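Local coordinates for ribosomal-protein-alanine acetyltransferase (Clostridium acetobutylicum, PDB 3DNS) that probably transfers an acetyl group to the N-terminal alanine of a ribosomal protein, the model being the N-terminal, GNAT-like domain of the longer enzyme, at residues 92-97 / 122-127; 66-71 / 100-105; 73-78 / 82-87. All blocks are in the same frame, centred on the assembly; numbering follows the deposited sequence.

Overall arrangement
All three contacts lie on one face of the mixed sheet in this GNAT-like domain. Contact 2 opens first along the chain, joining helix 61-78, at 66-71, to the turn between helix 95-99 and strand 103-114. Contact 3 opens and closes within that span, before contact 1 begins, and joins the C-terminal part of the same helix to the strand that follows it, 83-89. Contact 1 sets the start of helix 95-99 on strand 117-127, its segments alternating with those of contact 2. The centres of contacts 1 and 2 are about 6 Å apart, those of 2 and 3 about 9 Å and those of 1 and 3 about 13 Å, so two helices and three neighbouring strands share one core.

Contact 1. Residues 92-97 / 122-127; sequences VSTQPF and FLFGMD
The turn leading into helix 95-99 passes over strand 117-127 at side-chain distance: the CA atoms of Phe97 and Phe124 are 7.7 Å apart, those of Thr94 and Phe122 8.7 Å, and no hydrogen bond crosses between 92-97 and 122-127. What fills the gap is mostly aromatic. The rings of Phe97 and Phe124 form an offset stack, their planes only 7° from parallel and their centroids 4.2 Å apart. The offset carries CG of Phe97 over the middle of the Phe124 ring, while Phe124 CD2 lies toward the rim of the Phe97 ring, 3.7 Å from Phe97 CD1. Because the shift also brings the Phe97 methylene over the same face, CB makes a CH-pi contact 3.9 Å from the Phe124 centroid and 16° off the ring normal. With CG beside the backbone N and anti to the carbonyl carbon in both phenylalanines, chi1 near -70°, the two rings come together in the space between helix and strand. In the GNAT-like fold this stack is where the short helix after strand 83-89 packs on the sheet, in which strand 117-127 runs between 83-89 and 103-114. Phe102 meets the Phe97 ring edge-to-face, and the Phe104 ring reaches both Phe122 and Phe124. Thr94 works at the outer end of the pair. Its CB sits at the edge of the Phe124 ring, near the ring plane and 4.1 Å from CZ, while its methyl turns to Phe122, CG2 coming 3.2 Å from CE2 in an oblique approach.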
# COMPACT_ATOMS: atom_id res chain seq x y z
N VAL A 92 3.69 11.88 -4.75
CA VAL A 92 4.86 11.18 -4.22
C VAL A 92 5.87 12.25 -3.83
O VAL A 92 5.98 13.29 -4.48
CB VAL A 92 5.48 10.16 -5.25
CG1 VAL A 92 6.78 9.51 -4.72
CG2 VAL A 92 4.45 9.04 -5.67
N SER A 93 6.62 11.98 -2.77
CA SER A 93 7.57 12.94 -2.22
C SER A 93 8.73 13.15 -3.19
O SER A 93 9.45 12.20 -3.51
CB SER A 93 8.09 12.40 -0.90
OG SER A 93 9.09 13.23 -0.37
N THR A 94 8.91 14.39 -3.66
CA THR A 94 9.91 14.67 -4.71
C THR A 94 11.33 14.85 -4.12
O THR A 94 12.35 14.92 -4.84
CB THR A 94 9.52 15.93 -5.53
OG1 THR A 94 9.65 17.10 -4.73
CG2 THR A 94 8.09 15.84 -6.02
N GLN A 95 11.37 14.94 -2.81
CA GLN A 95 12.61 15.13 -2.06
C GLN A 95 13.65 14.04 -2.35
O GLN A 95 14.82 14.36 -2.65
CB GLN A 95 12.24 15.22 -0.59
CG GLN A 95 13.33 14.91 0.40
CD GLN A 95 12.84 15.05 1.82
OE1 GLN A 95 11.64 14.91 2.08
NE2 GLN A 95 13.76 15.33 2.76
N PRO A 96 13.24 12.75 -2.29
CA PRO A 96 14.22 11.72 -2.54
C PRO A 96 14.84 11.86 -3.93
O PRO A 96 16.02 11.62 -4.09
CB PRO A 96 13.41 10.41 -2.44
CG PRO A 96 12.20 10.75 -1.66
CD PRO A 96 11.91 12.18 -2.03
N PHE A 97 14.06 12.25 -4.92
CA PHE A 97 14.56 12.37 -6.29
C PHE A 97 15.60 13.47 -6.39
O PHE A 97 16.66 13.33 -7.05
CB PHE A 97 13.44 12.70 -7.25
CG PHE A 97 12.51 11.58 -7.48
CD1 PHE A 97 12.74 10.70 -8.52
CD2 PHE A 97 11.38 11.41 -6.66
CE1 PHE A 97 11.87 9.63 -8.72
CE2 PHE A 97 10.53 10.37 -6.85
CZ PHE A 97 10.77 9.47 -7.91
N PHE A 122 4.94 14.09 -12.43
CA PHE A 122 6.31 14.56 -12.67
C PHE A 122 7.06 13.65 -13.54
O PHE A 122 6.88 12.42 -13.46
CB PHE A 122 7.11 14.66 -11.38
CG PHE A 122 6.68 15.75 -10.50
CD1 PHE A 122 6.65 17.08 -10.97
CD2 PHE A 122 6.37 15.51 -9.20
CE1 PHE A 122 6.28 18.12 -10.13
CE2 PHE A 122 6.02 16.53 -8.37
CZ PHE A 122 5.96 17.84 -8.82
N LEU A 123 7.95 14.24 -14.36
CA LEU A 123 8.89 13.46 -15.15
C LEU A 123 10.27 13.80 -14.65
O LEU A 123 10.72 14.94 -14.77
CB LEU A 123 8.71 13.76 -16.67
CG LEU A 123 9.58 12.96 -17.66
CD1 LEU A 123 9.19 11.45 -17.67
CD2 LEU A 123 9.57 13.57 -19.13
N PHE A 124 10.95 12.80 -14.08
CA PHE A 124 12.34 12.92 -13.61
C PHE A 124 13.32 12.22 -14.53
O PHE A 124 12.99 11.21 -15.09
CB PHE A 124 12.46 12.33 -12.23
CG PHE A 124 11.80 13.11 -11.20
CD1 PHE A 124 12.41 14.23 -10.68
CD2 PHE A 124 10.60 12.73 -10.68
CE1 PHE A 124 11.78 14.98 -9.71
CE2 PHE A 124 9.97 13.49 -9.69
CZ PHE A 124 10.56 14.61 -9.22
N GLY A 125 14.55 12.70 -14.66
CA GLY A 125 15.51 11.98 -15.49
C GLY A 125 16.89 11.92 -14.86
O GLY A 125 17.25 12.78 -14.05
N MSE A 126 17.63 10.86 -15.22
CA MSE A 126 19.02 10.70 -14.81
C MSE A 126 19.76 9.91 -15.87
O MSE A 126 19.27 8.89 -16.34
CB MSE A 126 19.11 9.98 -13.45
CG MSE A 126 20.51 9.66 -13.04
SE MSE A 126 20.66 8.94 -11.22
CE MSE A 126 20.09 10.48 -10.17
N ASP A 127 20.93 10.37 -16.23
CA ASP A 127 21.81 9.60 -17.12
C ASP A 127 22.98 8.94 -16.37
O ASP A 127 23.22 9.23 -15.19
CB ASP A 127 22.22 10.40 -18.36
CG ASP A 127 23.13 11.53 -18.07
OD1 ASP A 127 23.75 11.60 -17.00
OD2 ASP A 127 23.22 12.38 -18.96

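Contact 2. Residues 66-71 / 100-105; sequences EILSVF and LGFAFE
Leu68 and Leu100 both set CG beside the backbone N and anti to the carbonyl carbon, at chi1 -76° and -68°, and in each the chain then runs on extended. These torsions carry the two side chains out from their backbones until they meet between helix 61-78 and the turn that follows helix 95-99. That turn is a Schellman motif: Gly101 takes positive phi as the helix ends, and the chain then heads through Phe102 into strand 103-105. At the backbone angles of Gly101 a CB would be jammed against the carbonyl O of Leu100, which accounts for a glycine here. The two segments come nearest in the backbone at Ser69 and Leu100, whose CA atoms are 8.0 Å apart, and everything across that space is side-chain contact. Leu100 straddles the helix surface with its two methyls. CD1 rests 3.7 Å from Leu68 CB and 4.0 Å from Leu68 CD1, and CD2 goes to the neighbouring residue, 3.5 Å from Ser69 OG. That hydroxyl is committed elsewhere, hydrogen-bonded to the carbonyl O of Lys65 one turn back in the helix, so toward Leu100 it makes only a van der Waals contact. Leu68, on the sheet-facing side of the helix, shares itself out: CB and CD1 meet Leu100, while CD2 reaches across to Phe102. Behind them Ile86 of strand 83-89 touches both Leu68 and Phe102, and Phe97 of helix 95-99 packs on Leu68. Leu68 CD2 comes obliquely to the Phe102 ring, 4.1 Å from Phe102 CZ.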
# COMPACT_ATOMS: atom_id res chain seq x y z
N GLU A 66 16.01 4.47 -1.21
CA GLU A 66 16.60 3.14 -1.36
C GLU A 66 16.06 2.48 -2.62
O GLU A 66 16.81 1.88 -3.42
CB GLU A 66 16.34 2.27 -0.14
CG GLU A 66 16.85 0.84 -0.30
CD GLU A 66 16.74 0.06 0.99
OE1 GLU A 66 17.37 0.43 1.97
OE2 GLU A 66 16.03 -0.94 1.01
N ILE A 67 14.76 2.56 -2.84
CA ILE A 67 14.17 1.87 -3.99
C ILE A 67 14.81 2.40 -5.28
O ILE A 67 15.24 1.67 -6.15
CB ILE A 67 12.60 2.05 -3.98
CG1 ILE A 67 11.99 1.31 -2.77
CG2 ILE A 67 11.95 1.60 -5.32
CD1 ILE A 67 10.59 1.82 -2.34
N LEU A 68 14.88 3.72 -5.38
CA LEU A 68 15.45 4.37 -6.53
C LEU A 68 16.93 4.01 -6.70
O LEU A 68 17.39 3.76 -7.78
CB LEU A 68 15.26 5.89 -6.40
CG LEU A 68 13.85 6.43 -6.68
CD1 LEU A 68 13.74 7.89 -6.13
CD2 LEU A 68 13.53 6.40 -8.21
N SER A 69 17.67 3.97 -5.60
CA SER A 69 19.08 3.68 -5.63
C SER A 69 19.30 2.25 -6.08
O SER A 69 20.12 2.00 -6.94
CB SER A 69 19.78 3.97 -4.28
OG SER A 69 19.76 5.37 -4.05
N VAL A 70 18.55 1.34 -5.51
CA VAL A 70 18.59 -0.08 -5.88
C VAL A 70 18.30 -0.29 -7.35
O VAL A 70 19.06 -1.01 -8.03
CB VAL A 70 17.58 -0.95 -5.04
CG1 VAL A 70 17.51 -2.36 -5.57
CG2 VAL A 70 17.98 -0.99 -3.48
N PHE A 71 17.22 0.32 -7.84
CA PHE A 71 16.78 0.12 -9.22
C PHE A 71 17.71 0.81 -10.23
O PHE A 71 17.99 0.29 -11.31
CB PHE A 71 15.30 0.51 -9.37
CG PHE A 71 14.58 -0.21 -10.50
CD1 PHE A 71 14.47 -1.60 -10.51
CD2 PHE A 71 14.02 0.50 -11.56
CE1 PHE A 71 13.79 -2.25 -11.54
CE2 PHE A 71 13.39 -0.16 -12.60
CZ PHE A 71 13.27 -1.52 -12.60
N LEU A 100 18.93 12.58 -4.70
CA LEU A 100 19.74 11.61 -5.41
C LEU A 100 20.32 12.20 -6.71
O LEU A 100 21.12 11.56 -7.37
CB LEU A 100 18.93 10.36 -5.70
CG LEU A 100 18.54 9.54 -4.49
CD1 LEU A 100 17.51 8.44 -4.92
CD2 LEU A 100 19.80 8.88 -3.89
N GLY A 101 19.95 13.44 -7.05
CA GLY A 101 20.48 14.06 -8.24
C GLY A 101 19.68 13.94 -9.54
O GLY A 101 20.21 14.27 -10.62
N PHE A 102 18.43 13.50 -9.46
CA PHE A 102 17.58 13.48 -10.66
C PHE A 102 17.21 14.87 -11.09
O PHE A 102 16.94 15.72 -10.26
CB PHE A 102 16.26 12.77 -10.42
CG PHE A 102 16.36 11.31 -10.25
CD1 PHE A 102 16.15 10.46 -11.32
CD2 PHE A 102 16.61 10.76 -9.01
CE1 PHE A 102 16.26 9.11 -11.20
CE2 PHE A 102 16.68 9.35 -8.86
CZ PHE A 102 16.49 8.55 -9.97
N ALA A 103 17.14 15.07 -12.40
CA ALA A 103 16.57 16.30 -13.00
C ALA A 103 15.03 16.20 -13.14
O ALA A 103 14.47 15.15 -13.46
CB ALA A 103 17.25 16.57 -14.38
N PHE A 104 14.34 17.31 -12.91
CA PHE A 104 12.94 17.46 -13.30
C PHE A 104 12.92 17.74 -14.79
O PHE A 104 13.42 18.78 -15.22
CB PHE A 104 12.34 18.69 -12.59
CG PHE A 104 11.88 18.43 -11.16
CD1 PHE A 104 10.56 18.04 -10.90
CD2 PHE A 104 12.73 18.62 -10.08
CE1 PHE A 104 10.09 17.88 -9.58
CE2 PHE A 104 12.26 18.42 -8.74
CZ PHE A 104 10.94 18.06 -8.52
N GLU A 105 12.40 16.82 -15.60
CA GLU A 105 12.44 17.00 -17.04
C GLU A 105 11.13 17.49 -17.59
O GLU A 105 11.08 18.05 -18.67
CB GLU A 105 12.96 15.75 -17.75
CG GLU A 105 14.40 15.48 -17.34
CD GLU A 105 15.14 14.45 -18.16
OE1 GLU A 105 16.35 14.34 -17.93
OE2 GLU A 105 14.55 13.77 -19.04

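Contact 3. Residues 73-78 / 82-87; sequences EFLFKS and NKVNII
Val84 meets Leu75 and Phe76 together, its side chain set between the two neighbours on the helix. The valine puts CG1 anti to the backbone N (chi1 172°) and so leaves CG2 beside that N, where it becomes the shared methyl: 3.8 Å from Leu75 CD1 and 3.5 Å from Phe76 CZ. CG1 also stands 4.0 Å from Leu75 CD1, so the leucine methyl spans both valine branches, the two side chains crossing at about a right angle. Phe76 starts out across the helix surface rather than straight at the strand. Its chi1 of -66° then swings the ring over to Val84, whose CG2 approaches it obliquely. The same ring turns an edge to the backbone: Asn82 O lies near the ring plane, 3.7 Å from Phe76 CE1. On the strand, Lys83 points away from the helix and folds along its own strand, where NZ donates to OD1 of Asn85 at 3.0 Å. The lysine also forms a salt bridge with Glu105. The helix 73-78 and strand 83-87 run nearly antiparallel, at 166° with axes 9.4 Å apart, as the return half of the beta-alpha-beta crossover 46-53, 61-78, 83-89; Phe49 of the first strand touches Val84, and Tyr131 of helix 128-132 stacks on the Phe76 ring.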
# COMPACT_ATOMS: atom_id res chain seq x y z
N GLU A 73 20.99 1.35 -9.85
CA GLU A 73 22.17 0.50 -9.90
C GLU A 73 21.95 -0.67 -10.86
O GLU A 73 22.83 -0.98 -11.71
CB GLU A 73 22.59 -0.01 -8.51
CG GLU A 73 23.82 -1.02 -8.50
CD GLU A 73 25.16 -0.35 -8.72
OE1 GLU A 73 25.21 0.90 -8.69
OE2 GLU A 73 26.18 -1.07 -8.93
N PHE A 74 20.79 -1.30 -10.73
CA PHE A 74 20.34 -2.36 -11.66
C PHE A 74 20.30 -1.94 -13.14
O PHE A 74 20.80 -2.63 -14.00
CB PHE A 74 18.94 -2.82 -11.26
CG PHE A 74 18.35 -3.94 -12.17
CD1 PHE A 74 18.96 -5.18 -12.27
CD2 PHE A 74 17.19 -3.72 -12.90
CE1 PHE A 74 18.41 -6.16 -13.08
CE2 PHE A 74 16.65 -4.66 -13.71
CZ PHE A 74 17.25 -5.88 -13.81
N LEU A 75 19.63 -0.83 -13.42
CA LEU A 75 19.49 -0.33 -14.80
C LEU A 75 20.80 0.14 -15.43
O LEU A 75 21.14 -0.24 -16.58
CB LEU A 75 18.42 0.79 -14.84
CG LEU A 75 16.92 0.40 -14.59
CD1 LEU A 75 16.01 1.59 -14.71
CD2 LEU A 75 16.40 -0.66 -15.51
N PHE A 76 21.53 0.98 -14.69
CA PHE A 76 22.80 1.54 -15.15
C PHE A 76 23.96 0.56 -15.17
O PHE A 76 24.75 0.62 -16.09
CB PHE A 76 23.23 2.77 -14.32
CG PHE A 76 22.32 3.93 -14.48
CD1 PHE A 76 22.10 4.49 -15.74
CD2 PHE A 76 21.65 4.47 -13.38
CE1 PHE A 76 21.26 5.58 -15.89
CE2 PHE A 76 20.80 5.59 -13.54
CZ PHE A 76 20.60 6.12 -14.78
N LYS A 77 24.08 -0.31 -14.18
CA LYS A 77 25.29 -1.09 -14.03
C LYS A 77 25.15 -2.54 -14.37
O LYS A 77 26.14 -3.17 -14.65
CB LYS A 77 25.83 -0.98 -12.60
CG LYS A 77 25.81 0.44 -12.10
CD LYS A 77 26.98 1.20 -12.66
CE LYS A 77 28.19 1.02 -11.83
NZ LYS A 77 29.15 2.06 -12.30
N SER A 78 23.92 -3.06 -14.34
CA SER A 78 23.64 -4.46 -14.73
C SER A 78 22.81 -4.57 -16.00
O SER A 78 22.58 -5.68 -16.44
CB SER A 78 22.90 -5.17 -13.60
OG SER A 78 23.72 -5.18 -12.47
N ASN A 82 21.67 4.01 -20.57
CA ASN A 82 22.34 5.31 -20.48
C ASN A 82 21.48 6.40 -19.85
O ASN A 82 21.98 7.30 -19.14
CB ASN A 82 22.80 5.75 -21.89
CG ASN A 82 23.54 7.07 -21.85
OD1 ASN A 82 24.62 7.17 -21.28
ND2 ASN A 82 22.93 8.09 -22.39
N LYS A 83 20.20 6.36 -20.14
CA LYS A 83 19.27 7.35 -19.69
C LYS A 83 18.04 6.66 -19.14
O LYS A 83 17.46 5.77 -19.78
CB LYS A 83 18.87 8.25 -20.86
CG LYS A 83 17.90 9.38 -20.53
CD LYS A 83 18.45 10.41 -19.58
CE LYS A 83 17.29 11.18 -18.84
NZ LYS A 83 16.50 11.99 -19.79
N VAL A 84 17.69 7.05 -17.92
CA VAL A 84 16.52 6.60 -17.25
C VAL A 84 15.57 7.80 -16.97
O VAL A 84 15.97 8.85 -16.45
CB VAL A 84 16.91 5.89 -15.93
CG1 VAL A 84 15.67 5.56 -15.10
CG2 VAL A 84 17.77 4.59 -16.21
N ASN A 85 14.31 7.62 -17.34
CA ASN A 85 13.22 8.52 -16.92
C ASN A 85 12.17 7.83 -16.03
O ASN A 85 11.86 6.69 -16.22
CB ASN A 85 12.50 9.14 -18.11
CG ASN A 85 13.27 10.26 -18.69
OD1 ASN A 85 14.29 10.03 -19.35
ND2 ASN A 85 12.84 11.49 -18.40
N ILE A 86 11.66 8.59 -15.08
CA ILE A 86 10.71 8.12 -14.05
C ILE A 86 9.50 9.09 -14.05
O ILE A 86 9.63 10.31 -13.98
CB ILE A 86 11.29 8.07 -12.68
CG1 ILE A 86 12.67 7.37 -12.72
CG2 ILE A 86 10.26 7.35 -11.76
CD1 ILE A 86 13.43 7.08 -11.31
N ILE A 87 8.32 8.49 -14.21
CA ILE A 87 7.03 9.14 -14.15
C ILE A 87 6.44 8.76 -12.82
O ILE A 87 6.28 7.56 -12.50
CB ILE A 87 6.09 8.58 -15.23
CG1 ILE A 87 6.70 8.70 -16.64
CG2 ILE A 87 4.73 9.26 -15.14
CD1 ILE A 87 5.93 8.04 -17.72